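Local atomic coordinates of protein K7 (Vaccinia virus WR, PDB entry 3JRV), a protein that binds the host RNA helicase DDX3 and the signalling proteins TRAF6 and IRAK2, blocking IRF3 and NF-kappa-B activation and so blunting the innate immune response to infection. Residues Y68-D71 with K72-I76; N44-I47 with T48-G51; D134-I137 with N138-I141; E110-Y114 with K115-E119. All coordinates share one frame; numbering follows the deposited sequence. Where two conformers were deposited one is given.

Interaction 1 of 4, residues Y68-D71 with K72-I76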
ATOM      1  N   TYR A  68     -12.717  -9.351   1.389  1.00 18.49           N
ATOM      2  CA  TYR A  68     -12.206 -10.684   1.019  1.00 19.70           C
ATOM      3  C   TYR A  68     -12.492 -11.745   2.082  1.00 18.00           C
ATOM      4  O   TYR A  68     -12.669 -12.928   1.737  1.00 18.92           O
ATOM      5  CB  TYR A  68     -10.694 -10.625   0.796  1.00 20.70           C
ATOM      6  CG  TYR A  68     -10.310 -10.018  -0.533  1.00 26.25           C
ATOM      7  CD1 TYR A  68     -10.793 -10.582  -1.718  1.00 32.43           C
ATOM      8  CD2 TYR A  68      -9.542  -8.855  -0.600  1.00 28.96           C
ATOM      9  CE1 TYR A  68     -10.486 -10.041  -2.936  1.00 36.55           C
ATOM     10  CE2 TYR A  68      -9.214  -8.299  -1.840  1.00 35.95           C
ATOM     11  CZ  TYR A  68      -9.685  -8.919  -2.993  1.00 39.31           C
ATOM     12  OH  TYR A  68      -9.401  -8.432  -4.245  1.00 44.35           O
ATOM     13  N   GLY A  69     -12.515 -11.325   3.354  1.00 18.27           N
ATOM     14  CA  GLY A  69     -12.482 -12.245   4.510  1.00 17.34           C
ATOM     15  C   GLY A  69     -11.079 -12.746   4.801  1.00 16.75           C
ATOM     16  O   GLY A  69     -10.218 -12.718   3.915  1.00 17.87           O
ATOM     17  N   ILE A  70     -10.813 -13.143   6.051  1.00 17.78           N
ATOM     18  CA  ILE A  70      -9.424 -13.342   6.469  1.00 18.48           C
ATOM     19  C   ILE A  70      -8.831 -14.602   5.839  1.00 19.58           C
ATOM     20  O   ILE A  70      -7.658 -14.600   5.481  1.00 20.03           O
ATOM     21  CB  ILE A  70      -9.243 -13.305   8.005  1.00 21.08           C
ATOM     22  CG1 ILE A  70      -7.747 -13.305   8.411  1.00 21.59           C
ATOM     23  CG2 ILE A  70     -10.042 -14.430   8.649  1.00 22.02           C
ATOM     24  CD1 ILE A  70      -6.954 -12.037   8.045  1.00 23.97           C
ATOM     25  N   ASP A  71      -9.657 -15.616   5.589  1.00 20.54           N
ATOM     26  CA  ASP A  71      -9.149 -16.804   4.911  1.00 21.64           C
ATOM     27  C   ASP A  71      -8.658 -16.522   3.488  1.00 22.41           C
ATOM     28  O   ASP A  71      -7.597 -17.018   3.089  1.00 23.44           O
ATOM     29  CB  ASP A  71     -10.190 -17.948   4.931  1.00 23.48           C
ATOM     30  CG  ASP A  71     -10.452 -18.489   6.334  1.00 28.31           C
ATOM     31  OD1 ASP A  71      -9.535 -18.452   7.199  1.00 29.87           O
ATOM     32  OD2 ASP A  71     -11.562 -19.038   6.534  1.00 35.84           O
ATOM     33  N   LYS A  72      -9.424 -15.728   2.725  1.00 20.52           N
ATOM     34  CA  LYS A  72      -9.057 -15.411   1.356  1.00 21.77           C
ATOM     35  C   LYS A  72      -7.834 -14.500   1.391  1.00 21.61           C
ATOM     36  O   LYS A  72      -6.926 -14.603   0.549  1.00 20.86           O
ATOM     37  CB  LYS A  72     -10.243 -14.765   0.619  1.00 22.37           C
ATOM     38  CG  LYS A  72      -9.943 -14.356  -0.836  1.00 24.42           C
ATOM     39  CD  LYS A  72      -9.733 -15.570  -1.736  1.00 31.43           C
ATOM     40  CE  LYS A  72      -9.547 -15.153  -3.187  1.00 43.08           C
ATOM     41  NZ  LYS A  72     -10.777 -14.563  -3.808  1.00 48.27           N
ATOM     42  N   ILE A  73      -7.808 -13.577   2.355  1.00 20.39           N
ATOM     43  CA  ILE A  73      -6.592 -12.782   2.514  1.00 20.94           C
ATOM     44  C   ILE A  73      -5.350 -13.640   2.682  1.00 22.03           C
ATOM     45  O   ILE A  73      -4.348 -13.424   2.005  1.00 23.06           O
ATOM     46  CB  ILE A  73      -6.701 -11.750   3.647  1.00 19.33           C
ATOM     47  CG1 ILE A  73      -7.621 -10.628   3.188  1.00 22.32           C
ATOM     48  CG2 ILE A  73      -5.302 -11.230   4.023  1.00 21.59           C
ATOM     49  CD1 ILE A  73      -8.008  -9.669   4.298  1.00 25.02           C
ATOM     50  N   ASN A  74      -5.410 -14.584   3.625  1.00 21.77           N
ATOM     51  CA  ASN A  74      -4.286 -15.474   3.905  1.00 24.08           C
ATOM     52  C   ASN A  74      -3.932 -16.256   2.646  1.00 25.09           C
ATOM     53  O   ASN A  74      -2.758 -16.336   2.270  1.00 27.29           O
ATOM     54  CB  ASN A  74      -4.626 -16.349   5.104  1.00 22.91           C
ATOM     55  CG  ASN A  74      -4.529 -15.576   6.406  1.00 25.63           C
ATOM     56  OD1 ASN A  74      -3.911 -14.509   6.444  1.00 25.99           O
ATOM     57  ND2 ASN A  74      -5.189 -16.069   7.462  1.00 24.07           N
ATOM     58  N   GLU A  75      -4.959 -16.686   1.911  1.00 26.00           N
ATOM     59  CA  GLU A  75      -4.771 -17.362   0.617  1.00 27.64           C
ATOM     60  C   GLU A  75      -4.050 -16.474  -0.401  1.00 27.54           C
ATOM     61  O   GLU A  75      -3.070 -16.899  -1.010  1.00 30.06           O
ATOM     62  CB  GLU A  75      -6.124 -17.826   0.060  1.00 29.16           C
ATOM     63  CG  GLU A  75      -6.064 -18.802  -1.096  1.00 35.79           C
ATOM     64  CD  GLU A  75      -7.430 -19.009  -1.725  1.00 41.57           C
ATOM     65  OE1 GLU A  75      -8.418 -19.125  -0.961  1.00 43.18           O
ATOM     66  OE2 GLU A  75      -7.530 -18.985  -2.979  1.00 44.59           O
ATOM     67  N   ILE A  76      -4.542 -15.250  -0.598  1.00 24.92           N
ATOM     68  CA  ILE A  76      -3.941 -14.317  -1.565  1.00 26.17           C
ATOM     69  C   ILE A  76      -2.467 -14.040  -1.215  1.00 27.59           C
ATOM     70  O   ILE A  76      -1.604 -13.967  -2.100  1.00 27.33           O
ATOM     71  CB  ILE A  76      -4.737 -12.987  -1.610  1.00 27.58           C
ATOM     72  CG1 ILE A  76      -6.118 -13.222  -2.217  1.00 26.82           C
ATOM     73  CG2 ILE A  76      -3.983 -11.894  -2.412  1.00 27.66           C
ATOM     74  CD1 ILE A  76      -7.120 -12.063  -2.022  1.00 27.58           C
TER
HETATM   75  O   HOH W   1     -12.342 -15.380   3.164  1.00 23.38           O
HETATM   76  O   HOH W   2      -6.471 -18.683   6.800  1.00 34.85           O

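Interaction 2 of 4, residues N44-I47 with T48-G51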
ATOM      1  N   ASN A  44      12.421  -2.752  12.542  1.00 12.39           N
ATOM      2  CA  ASN A  44      11.784  -2.459  13.822  1.00 12.29           C
ATOM      3  C   ASN A  44      11.702  -0.967  14.103  1.00 12.68           C
ATOM      4  O   ASN A  44      12.172  -0.471  15.125  1.00 14.05           O
ATOM      5  CB  ASN A  44      12.454  -3.194  14.996  1.00 12.99           C
ATOM      6  CG  ASN A  44      11.645  -3.085  16.256  1.00 14.98           C
ATOM      7  OD1 ASN A  44      10.413  -2.975  16.174  1.00 15.11           O
ATOM      8  ND2 ASN A  44      12.324  -2.888  17.407  1.00 17.97           N
ATOM      9  N   LYS A  45      11.058  -0.253  13.184  1.00 12.98           N
ATOM     10  CA  LYS A  45      10.790   1.147  13.401  1.00 12.63           C
ATOM     11  C   LYS A  45       9.425   1.198  14.091  1.00 13.58           C
ATOM     12  O   LYS A  45       8.707   0.179  14.171  1.00 14.68           O
ATOM     13  CB  LYS A  45      10.835   1.862  12.048  1.00 13.91           C
ATOM     14  CG  LYS A  45      12.214   1.874  11.423  1.00 19.62           C
ATOM     15  CD  LYS A  45      13.160   2.596  12.357  1.00 26.58           C
ATOM     16  CE  LYS A  45      14.447   2.971  11.653  1.00 39.11           C
ATOM     17  NZ  LYS A  45      15.415   3.555  12.619  1.00 41.72           N
ATOM     18  N   ASP A  46       9.101   2.310  14.723  1.00 12.96           N
ATOM     19  CA  ASP A  46       7.879   2.371  15.521  1.00 13.42           C
ATOM     20  C   ASP A  46       6.697   2.577  14.556  1.00 13.86           C
ATOM     21  O   ASP A  46       6.573   3.636  13.904  1.00 13.79           O
ATOM     22  CB  ASP A  46       8.030   3.536  16.513  1.00 14.96           C
ATOM     23  CG  ASP A  46       6.923   3.586  17.559  1.00 15.05           C
ATOM     24  OD1 ASP A  46       5.808   3.083  17.259  1.00 13.94           O
ATOM     25  OD2 ASP A  46       7.159   4.158  18.668  1.00 17.59           O
ATOM     26  N   ILE A  47       5.799   1.604  14.517  1.00 12.06           N
ATOM     27  CA  ILE A  47       4.646   1.656  13.605  1.00 12.77           C
ATOM     28  C   ILE A  47       3.653   2.763  14.009  1.00 12.58           C
ATOM     29  O   ILE A  47       2.765   3.132  13.223  1.00 14.47           O
ATOM     30  CB  ILE A  47       3.927   0.310  13.592  1.00 13.30           C
ATOM     31  CG1 ILE A  47       2.980   0.208  12.368  1.00 18.54           C
ATOM     32  CG2 ILE A  47       3.308  -0.003  14.974  1.00 14.08           C
ATOM     33  CD1 ILE A  47       2.751  -1.191  11.848  1.00 23.31           C
ATOM     34  N   THR A  48       3.772   3.256  15.237  1.00  9.72           N
ATOM     35  CA  THR A  48       2.893   4.339  15.706  1.00 13.31           C
ATOM     36  C   THR A  48       3.423   5.735  15.356  1.00 12.59           C
ATOM     37  O   THR A  48       2.720   6.729  15.497  1.00 14.73           O
ATOM     38  CB  THR A  48       2.673   4.318  17.250  1.00 14.57           C
ATOM     39  OG1 THR A  48       3.849   4.767  17.938  1.00 14.81           O
ATOM     40  CG2 THR A  48       2.246   2.961  17.756  1.00 13.79           C
ATOM     41  N   SER A  49       4.661   5.821  14.888  0.80 11.93           N
ATOM     42  CA  SER A  49       5.279   7.116  14.630  0.80 11.91           C
ATOM     43  C   SER A  49       4.988   7.508  13.186  0.80 11.56           C
ATOM     44  O   SER A  49       5.859   7.442  12.288  0.80 11.81           O
ATOM     45  CB  SER A  49       6.784   7.060  14.906  0.80 15.04           C
ATOM     46  OG  SER A  49       7.044   6.885  16.296  0.80 16.97           O
ATOM     47  N   CYS A  50       3.720   7.843  12.949  1.00 11.69           N
ATOM     48  CA  CYS A  50       3.292   8.257  11.624  1.00 10.01           C
ATOM     49  C   CYS A  50       2.094   9.182  11.785  1.00  9.17           C
ATOM     50  O   CYS A  50       1.524   9.304  12.880  1.00 10.69           O
ATOM     51  CB  CYS A  50       2.941   7.045  10.735  1.00 11.15           C
ATOM     52  SG  CYS A  50       1.552   6.103  11.281  1.00 14.13           S
ATOM     53  N   GLY A  51       1.771   9.895  10.709  1.00  8.33           N
ATOM     54  CA  GLY A  51       0.731  10.905  10.828  1.00  9.47           C
ATOM     55  C   GLY A  51      -0.654  10.388  10.459  1.00  9.08           C
ATOM     56  O   GLY A  51      -0.841   9.188  10.182  1.00  8.97           O
TER
HETATM   57  O   HOH W   3       7.517   5.046  11.705  1.00 20.77           O

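Interaction 3 of 4, residues D134-I137 with N138-I141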
ATOM      1  N   ASP A 134      -6.503   7.441 -13.545  1.00 14.42           N
ATOM      2  CA  ASP A 134      -6.945   8.780 -13.104  1.00 15.03           C
ATOM      3  C   ASP A 134      -8.210   8.712 -12.238  1.00 14.47           C
ATOM      4  O   ASP A 134      -8.325   9.412 -11.233  1.00 12.19           O
ATOM      5  CB  ASP A 134      -7.145   9.699 -14.320  1.00 15.76           C
ATOM      6  CG  ASP A 134      -5.839  10.255 -14.865  1.00 26.77           C
ATOM      7  OD1 ASP A 134      -4.881  10.390 -14.078  1.00 33.42           O
ATOM      8  OD2 ASP A 134      -5.764  10.551 -16.088  1.00 32.04           O
ATOM      9  N   ASP A 135      -9.131   7.803 -12.553  1.00 14.02           N
ATOM     10  CA  ASP A 135     -10.341   7.719 -11.733  1.00 14.78           C
ATOM     11  C   ASP A 135     -10.035   7.220 -10.337  1.00 13.79           C
ATOM     12  O   ASP A 135     -10.586   7.726  -9.344  1.00 12.35           O
ATOM     13  CB  ASP A 135     -11.421   6.849 -12.398  1.00 17.29           C
ATOM     14  CG  ASP A 135     -12.797   6.973 -11.727  1.00 17.18           C
ATOM     15  OD1 ASP A 135     -13.325   8.098 -11.499  1.00 20.69           O
ATOM     16  OD2 ASP A 135     -13.379   5.905 -11.435  1.00 21.21           O
ATOM     17  N   ASN A 136      -9.139   6.236 -10.253  1.00 11.98           N
ATOM     18  CA  ASN A 136      -8.811   5.712  -8.943  1.00 10.06           C
ATOM     19  C   ASN A 136      -8.045   6.736  -8.102  1.00  9.53           C
ATOM     20  O   ASN A 136      -8.214   6.819  -6.900  1.00 10.69           O
ATOM     21  CB  ASN A 136      -8.050   4.380  -9.053  1.00 11.15           C
ATOM     22  CG  ASN A 136      -8.997   3.233  -9.382  1.00 10.37           C
ATOM     23  OD1 ASN A 136     -10.210   3.344  -9.129  1.00 13.17           O
ATOM     24  ND2 ASN A 136      -8.474   2.135  -9.902  1.00 11.78           N
ATOM     25  N   ILE A 137      -7.130   7.453  -8.743  1.00 10.00           N
ATOM     26  CA  ILE A 137      -6.448   8.578  -8.076  1.00  9.76           C
ATOM     27  C   ILE A 137      -7.459   9.564  -7.511  1.00 11.17           C
ATOM     28  O   ILE A 137      -7.368   9.963  -6.347  1.00  9.54           O
ATOM     29  CB  ILE A 137      -5.469   9.292  -9.019  1.00 10.23           C
ATOM     30  CG1 ILE A 137      -4.308   8.351  -9.313  1.00 12.01           C
ATOM     31  CG2 ILE A 137      -5.012  10.644  -8.399  1.00  9.87           C
ATOM     32  CD1 ILE A 137      -3.370   8.900 -10.379  1.00 14.77           C
ATOM     33  N   ASN A 138      -8.468   9.900  -8.321  1.00 11.19           N
ATOM     34  CA  ASN A 138      -9.483  10.827  -7.854  1.00 11.14           C
ATOM     35  C   ASN A 138     -10.330  10.271  -6.709  1.00 11.04           C
ATOM     36  O   ASN A 138     -10.609  10.986  -5.742  1.00 11.51           O
ATOM     37  CB  ASN A 138     -10.347  11.272  -9.021  1.00 13.05           C
ATOM     38  CG  ASN A 138      -9.586  12.258  -9.931  1.00 20.20           C
ATOM     39  OD1 ASN A 138      -8.591  12.886  -9.505  1.00 24.40           O
ATOM     40  ND2 ASN A 138     -10.011  12.371 -11.172  1.00 23.51           N
ATOM     41  N   ILE A 139     -10.708   8.991  -6.813  1.00 10.04           N
ATOM     42  CA  ILE A 139     -11.481   8.355  -5.756  1.00 10.59           C
ATOM     43  C   ILE A 139     -10.673   8.481  -4.442  1.00  8.79           C
ATOM     44  O   ILE A 139     -11.207   8.817  -3.391  1.00  9.80           O
ATOM     45  CB  ILE A 139     -11.755   6.877  -6.071  1.00 10.80           C
ATOM     46  CG1 ILE A 139     -12.836   6.794  -7.163  1.00 13.32           C
ATOM     47  CG2 ILE A 139     -12.216   6.125  -4.785  1.00 11.76           C
ATOM     48  CD1 ILE A 139     -12.932   5.441  -7.799  1.00 15.76           C
ATOM     49  N   LEU A 140      -9.407   8.099  -4.504  1.00  9.89           N
ATOM     50  CA  LEU A 140      -8.573   8.068  -3.306  1.00  9.61           C
ATOM     51  C   LEU A 140      -8.371   9.463  -2.713  1.00  9.65           C
ATOM     52  O   LEU A 140      -8.578   9.675  -1.518  1.00  9.77           O
ATOM     53  CB  LEU A 140      -7.237   7.388  -3.591  1.00  8.14           C
ATOM     54  CG  LEU A 140      -6.319   7.319  -2.362  1.00 11.47           C
ATOM     55  CD1 LEU A 140      -7.003   6.611  -1.188  1.00 11.32           C
ATOM     56  CD2 LEU A 140      -4.989   6.673  -2.746  1.00 12.29           C
ATOM     57  N   ILE A 141      -8.011  10.431  -3.542  1.00  9.78           N
ATOM     58  CA  ILE A 141      -7.701  11.749  -2.949  1.00 10.34           C
ATOM     59  C   ILE A 141      -8.955  12.429  -2.398  1.00 11.07           C
ATOM     60  O   ILE A 141      -8.894  13.061  -1.360  1.00 11.40           O
ATOM     61  CB  ILE A 141      -6.946  12.686  -3.892  1.00 10.46           C
ATOM     62  CG1 ILE A 141      -6.443  13.888  -3.087  1.00 12.85           C
ATOM     63  CG2 ILE A 141      -7.816  13.123  -5.068  1.00 11.87           C
ATOM     64  CD1 ILE A 141      -5.363  14.655  -3.851  1.00 14.98           C
TER
HETATM   65  O   HOH W   4     -12.525  10.507 -12.309  1.00 27.98           O

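Interaction 4 of 4, residues E110-Y114 with K115-E119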
ATOM      1  N   GLU A 110       3.814  -6.302   4.579  1.00  8.58           N
ATOM      2  CA  GLU A 110       3.963  -6.502   6.027  1.00  8.58           C
ATOM      3  C   GLU A 110       4.287  -7.976   6.318  1.00  9.29           C
ATOM      4  O   GLU A 110       5.198  -8.280   7.107  1.00  9.66           O
ATOM      5  CB  GLU A 110       2.656  -6.157   6.732  1.00  9.53           C
ATOM      6  CG  GLU A 110       2.689  -6.515   8.188  1.00 11.28           C
ATOM      7  CD  GLU A 110       1.446  -6.081   8.899  1.00 17.54           C
ATOM      8  OE1 GLU A 110       0.414  -6.758   8.733  1.00 22.12           O
ATOM      9  OE2 GLU A 110       1.517  -5.068   9.626  1.00 22.73           O
ATOM     10  N   HIS A 111       3.567  -8.878   5.646  1.00  9.52           N
ATOM     11  CA  HIS A 111       3.739 -10.312   5.895  1.00 10.66           C
ATOM     12  C   HIS A 111       5.186 -10.692   5.542  1.00 11.47           C
ATOM     13  O   HIS A 111       5.851 -11.439   6.293  1.00 11.40           O
ATOM     14  CB  HIS A 111       2.738 -11.130   5.051  1.00 11.72           C
ATOM     15  CG  HIS A 111       2.922 -12.609   5.193  1.00 16.27           C
ATOM     16  ND1 HIS A 111       2.545 -13.279   6.336  1.00 20.86           N
ATOM     17  CD2 HIS A 111       3.512 -13.528   4.393  1.00 19.87           C
ATOM     18  CE1 HIS A 111       2.898 -14.550   6.239  1.00 24.54           C
ATOM     19  NE2 HIS A 111       3.486 -14.731   5.069  1.00 21.51           N
ATOM     20  N   TRP A 112       5.653 -10.211   4.388  1.00 10.52           N
ATOM     21  CA  TRP A 112       7.034 -10.443   3.963  1.00  9.40           C
ATOM     22  C   TRP A 112       7.965  -9.966   5.091  1.00 10.35           C
ATOM     23  O   TRP A 112       8.881 -10.686   5.511  1.00 11.82           O
ATOM     24  CB  TRP A 112       7.349  -9.743   2.638  1.00 10.42           C
ATOM     25  CG  TRP A 112       6.761 -10.417   1.487  1.00  9.52           C
ATOM     26  CD1 TRP A 112       6.475 -11.765   1.396  1.00 17.26           C
ATOM     27  CD2 TRP A 112       6.482  -9.864   0.188  1.00 11.66           C
ATOM     28  NE1 TRP A 112       6.028 -12.066   0.134  1.00 18.54           N
ATOM     29  CE2 TRP A 112       5.984 -10.919  -0.616  1.00 14.11           C
ATOM     30  CE3 TRP A 112       6.589  -8.588  -0.363  1.00 13.24           C
ATOM     31  CZ2 TRP A 112       5.580 -10.726  -1.940  1.00 15.56           C
ATOM     32  CZ3 TRP A 112       6.178  -8.388  -1.689  1.00 15.31           C
ATOM     33  CH2 TRP A 112       5.697  -9.465  -2.459  1.00 15.12           C
ATOM     34  N   GLY A 113       7.718  -8.782   5.652  1.00  9.87           N
ATOM     35  CA  GLY A 113       8.613  -8.307   6.712  1.00 11.76           C
ATOM     36  C   GLY A 113       8.611  -9.234   7.933  1.00 13.23           C
ATOM     37  O   GLY A 113       9.668  -9.447   8.572  1.00 14.35           O
ATOM     38  N   TYR A 114       7.439  -9.766   8.298  1.00 12.68           N
ATOM     39  CA  TYR A 114       7.360 -10.707   9.422  1.00 12.70           C
ATOM     40  C   TYR A 114       8.216 -11.935   9.134  1.00 13.86           C
ATOM     41  O   TYR A 114       8.688 -12.557  10.083  1.00 16.59           O
ATOM     42  CB  TYR A 114       5.920 -11.172   9.712  1.00 13.33           C
ATOM     43  CG  TYR A 114       5.141 -10.260  10.650  1.00 13.91           C
ATOM     44  CD1 TYR A 114       4.829  -8.944  10.305  1.00 14.50           C
ATOM     45  CD2 TYR A 114       4.776 -10.698  11.927  1.00 17.87           C
ATOM     46  CE1 TYR A 114       4.061  -8.149  11.155  1.00 18.49           C
ATOM     47  CE2 TYR A 114       4.103  -9.869  12.825  1.00 19.35           C
ATOM     48  CZ  TYR A 114       3.750  -8.588  12.433  1.00 19.69           C
ATOM     49  OH  TYR A 114       2.971  -7.815  13.293  1.00 19.95           O
ATOM     50  N   LYS A 115       8.347 -12.305   7.854  1.00 13.24           N
ATOM     51  CA  LYS A 115       9.090 -13.504   7.420  1.00 13.89           C
ATOM     52  C   LYS A 115      10.542 -13.196   7.040  1.00 15.29           C
ATOM     53  O   LYS A 115      11.216 -14.029   6.406  1.00 17.59           O
ATOM     54  CB  LYS A 115       8.393 -14.150   6.207  1.00 15.76           C
ATOM     55  CG  LYS A 115       7.019 -14.716   6.516  1.00 20.20           C
ATOM     56  CD  LYS A 115       6.989 -15.640   7.731  1.00 28.82           C
ATOM     57  CE  LYS A 115       5.561 -16.050   8.045  1.00 34.23           C
ATOM     58  NZ  LYS A 115       5.496 -17.426   8.628  1.00 39.80           N
ATOM     59  N   LYS A 116      11.005 -11.995   7.381  1.00 13.35           N
ATOM     60  CA  LYS A 116      12.364 -11.538   7.018  1.00 15.21           C
ATOM     61  C   LYS A 116      12.609 -11.506   5.493  1.00 16.50           C
ATOM     62  O   LYS A 116      13.741 -11.758   4.990  1.00 18.92           O
ATOM     63  CB  LYS A 116      13.453 -12.357   7.754  1.00 16.94           C
ATOM     64  CG  LYS A 116      13.495 -12.094   9.259  1.00 19.12           C
ATOM     65  CD  LYS A 116      14.589 -12.912   9.959  1.00 23.94           C
ATOM     66  CE  LYS A 116      14.365 -12.946  11.470  1.00 32.90           C
ATOM     67  NZ  LYS A 116      14.625 -11.588  12.049  1.00 35.00           N
ATOM     68  N   ILE A 117      11.568 -11.103   4.763  1.00 13.27           N
ATOM     69  CA  ILE A 117      11.638 -10.954   3.334  1.00 13.43           C
ATOM     70  C   ILE A 117      11.472  -9.481   3.000  1.00 12.80           C
ATOM     71  O   ILE A 117      10.564  -8.826   3.555  1.00 14.18           O
ATOM     72  CB  ILE A 117      10.525 -11.749   2.656  1.00 12.18           C
ATOM     73  CG1 ILE A 117      10.804 -13.261   2.793  1.00 16.00           C
ATOM     74  CG2 ILE A 117      10.510 -11.410   1.191  1.00 13.06           C
ATOM     75  CD1 ILE A 117       9.606 -14.126   2.381  1.00 18.84           C
ATOM     76  N   SER A 118      12.312  -8.954   2.112  1.00 10.65           N
ATOM     77  CA  SER A 118      12.209  -7.534   1.739  1.00 12.79           C
ATOM     78  C   SER A 118      12.700  -7.315   0.318  1.00 12.92           C
ATOM     79  O   SER A 118      11.914  -7.475  -0.644  1.00 12.65           O
ATOM     80  CB  SER A 118      12.957  -6.625   2.752  1.00 13.60           C
ATOM     81  OG  SER A 118      14.337  -6.956   2.842  1.00 13.80           O
ATOM     82  N   GLU A 119      14.009  -7.098   0.136  1.00 11.32           N
ATOM     83  CA  GLU A 119      14.522  -6.698  -1.158  1.00 13.84           C
ATOM     84  C   GLU A 119      14.357  -7.744  -2.261  1.00 13.09           C
ATOM     85  O   GLU A 119      14.282  -7.391  -3.435  1.00 15.75           O
ATOM     86  CB  GLU A 119      16.002  -6.298  -1.026  1.00 12.80           C
ATOM     87  CG  GLU A 119      16.169  -5.285   0.089  1.00 17.14           C
ATOM     88  CD  GLU A 119      17.580  -4.750   0.165  1.00 20.19           C
ATOM     89  OE1 GLU A 119      18.117  -4.393  -0.896  1.00 26.17           O
ATOM     90  OE2 GLU A 119      18.121  -4.716   1.280  1.00 26.29           O
TER

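Interaction 1 of 4, residues Y68-D71 with K72-I76
Gly69 and Ile73 join through the first of three successive i to i+4 backbone bonds, Ile73 N to Gly69 O at 3.0 Å, followed by Asn74 N on Ile70 O and Glu75 N on Asp71 O. Gly69 sits at the N-cap with a positive phi of 79°, a conformation that glycine, lacking a side chain, adopts easily. Tyr68, the last residue of helix 60-68, lays its ring beside the new helix, its CG anti to the carbonyl carbon (chi1 -77°). The ring takes Ile76 CD1 over the middle of one face, 3.9 Å from the centroid and only 8° off the normal, a CH-pi contact made by the tip of an isoleucine whose side chain crosses that of the tyrosine at about a right angle. Closer to the backbone, Tyr68 CB rests 3.9 Å from Ile73 CG1, and the aliphatic start of Lys72 approaches the ring obliquely, with CG 4.0 Å from Tyr68 CD1. Lys72 then bends twice, and its amine ends beyond the contact. One water bridges Tyr68 O and Lys72 N; a separate one accepts from Asn74 ND2 and donates to Asp71 OD1. Tyr68, Ile73 and Ile76 also share Ile104 of helix 95-114. A tyrosine before an N-cap glycine here marks the junction of helices 60-68 and 70-80 in the all-helical Bcl-2-like fold.

Interaction 2 of 4, residues N44-I47 with T48-G51
A type I beta turn from Asp46 to Ser49, reinforced by an Asx turn from Asp46 OD1 to Thr48 N, shapes the surface loop between helices 26-42 and 52-58. The beta turn is closed by Ser49 N donating to Asp46 O at 3.1 Å. Asp46 OD1 accepts two bonds from one residue: Thr48 OG1 at 2.7 Å, and Thr48 N at 2.9 Å with an N-H...O angle of 152°. Both donors come from the same face of the carboxylate plane, the amide on the anti side and the hydroxyl more steeply from above. The hydroxyl reaches the carboxylate because chi1 of Thr48 (74°) sets it between the backbone N and the carbonyl carbon. A water donates to both Asp46 O and Ser49 O, spanning the turn. Ile47, by contrast, packs on Trp36 and Met58, and Cys50 meets the same two residues, so the turn's apolar members tie the loop to its flanking helices. Short-chained residues suit this exposed turn: aspartate can accept from the backbone two residues on, and threonine adds a hydroxyl donor to the same oxygen. Two donors on a single oxygen probably stabilise the negative charge of Asp46 and hold its carboxylate against rotation.

Interaction 3 of 4, residues D134-I137 with N138-I141
Local contacts link successive turns at the start of helix 134-148, whose Asp134 and Asp135 are exposed while Ile137, Leu140 and Ile141 are buried. Four i to i+4 backbone bonds run from Asn138 N on Asp134 O to Ile141 N on Ile137 O, with N-H...O angles between 158° and 166°. Ile139 reaches back towards the preceding turn with its CG1 branch, anti to the carbonyl carbon (chi1 -74°), bringing CG1 to 3.3 Å from Asp135 O. Beyond it, CD1 lies 3.7 Å from Asp135 OD2 and equally 3.7 Å from Asn136 OD1. The Asn136 and Ile139 side chains run side by side in the same direction, whereas Asp135 slants across the isoleucine. The amide of Asn136 is held from elsewhere: its ND2 donates to Leu131 O and Val92 O, which ties the helix start to helix 128-131 and to the chain before helix 95-114. Asn138 folds its amide back over the first turn, placing CG 3.4 Å from Asp134 O, and a water that donates to Asp135 OD1 at 2.7 Å also takes a weak bond from Asn138 ND2. Asp134 OD1 and Asn138 OD1, one turn apart, both engage Arg23, by a salt bridge and a hydrogen bond respectively. Ile137, Leu140 and Ile141 supply branched apolar surface that meets Ile26 of helix 26-42. The pattern is that of an amphipathic helix, with one buried asparagine satisfied by backbone carbonyls, packed into the helical bundle of a poxvirus Bcl-2-like protein.

Interaction 4 of 4, residues E110-Y114 with K115-E119
His111 extends its ring with CG anti to the backbone N (chi1 176°), while Lys115 sets its CG anti to the carbonyl carbon (chi1 -66°), and the two side chains meet one turn apart. Lys115 CG lies over a face of the imidazole, 4.2 Å from its centroid and 27° off the normal, a CH-pi contact; the chain then bends so that CE comes 3.6 Å from His111 CE1. The amine ends beyond the ring, its NZ 4.9 Å from His111 NE2. Trp112 and Ile117 make a second such pair: Ile117 CG2 sits over a face of the five-membered ring, and the two CB atoms approach to 3.8 Å. The backbone that carries both pairs ends helix 95-114 in a Schellman motif. Ile117 N donates to Trp112 O at 2.8 Å, and Lys116 N to Gly113 O at 3.1 Å, with Lys116 as the C-prime residue in positive phi. Lys115 N still reaches His111 O at 3.1 Å, with a weak second bond to Trp112 O. Tryptophan suits its buried place by offering a broad surface to Met80 of helix 70-80 and to Asn38 of helix 26-42, and it also forms a cation-pi contact with Arg121. Asn38 ND2 bonds Ile117 O, fixing the chain just beyond the helix. The positive charges of Lys115 and Lys116 may weakly favour the C-terminal end of the helix, whereas the nearby lysine amine might slightly disfavour protonation of His111.

Overall arrangement
All four contacts are local, yet they sit at different points of one helical bundle. Interaction 2 is a surface loop turn held by carboxylate and hydroxyl chemistry; interaction 1, also at the surface, relies on ring-to-methyl packing at a helix start. Interactions 3 and 4 are partly buried and lie on opposite sides of the chain's centre. Interaction 3 combines polar side chains tied to Arg23 and backbone carbonyls with branched apolar ones, while interaction 4 pairs CH-pi contacts with a helix-ending Schellman motif. Helix 95-114 carries the helical half of interaction 4 and packs against interactions 1 and 3; helix 26-42 touches interactions 2, 3 and 4.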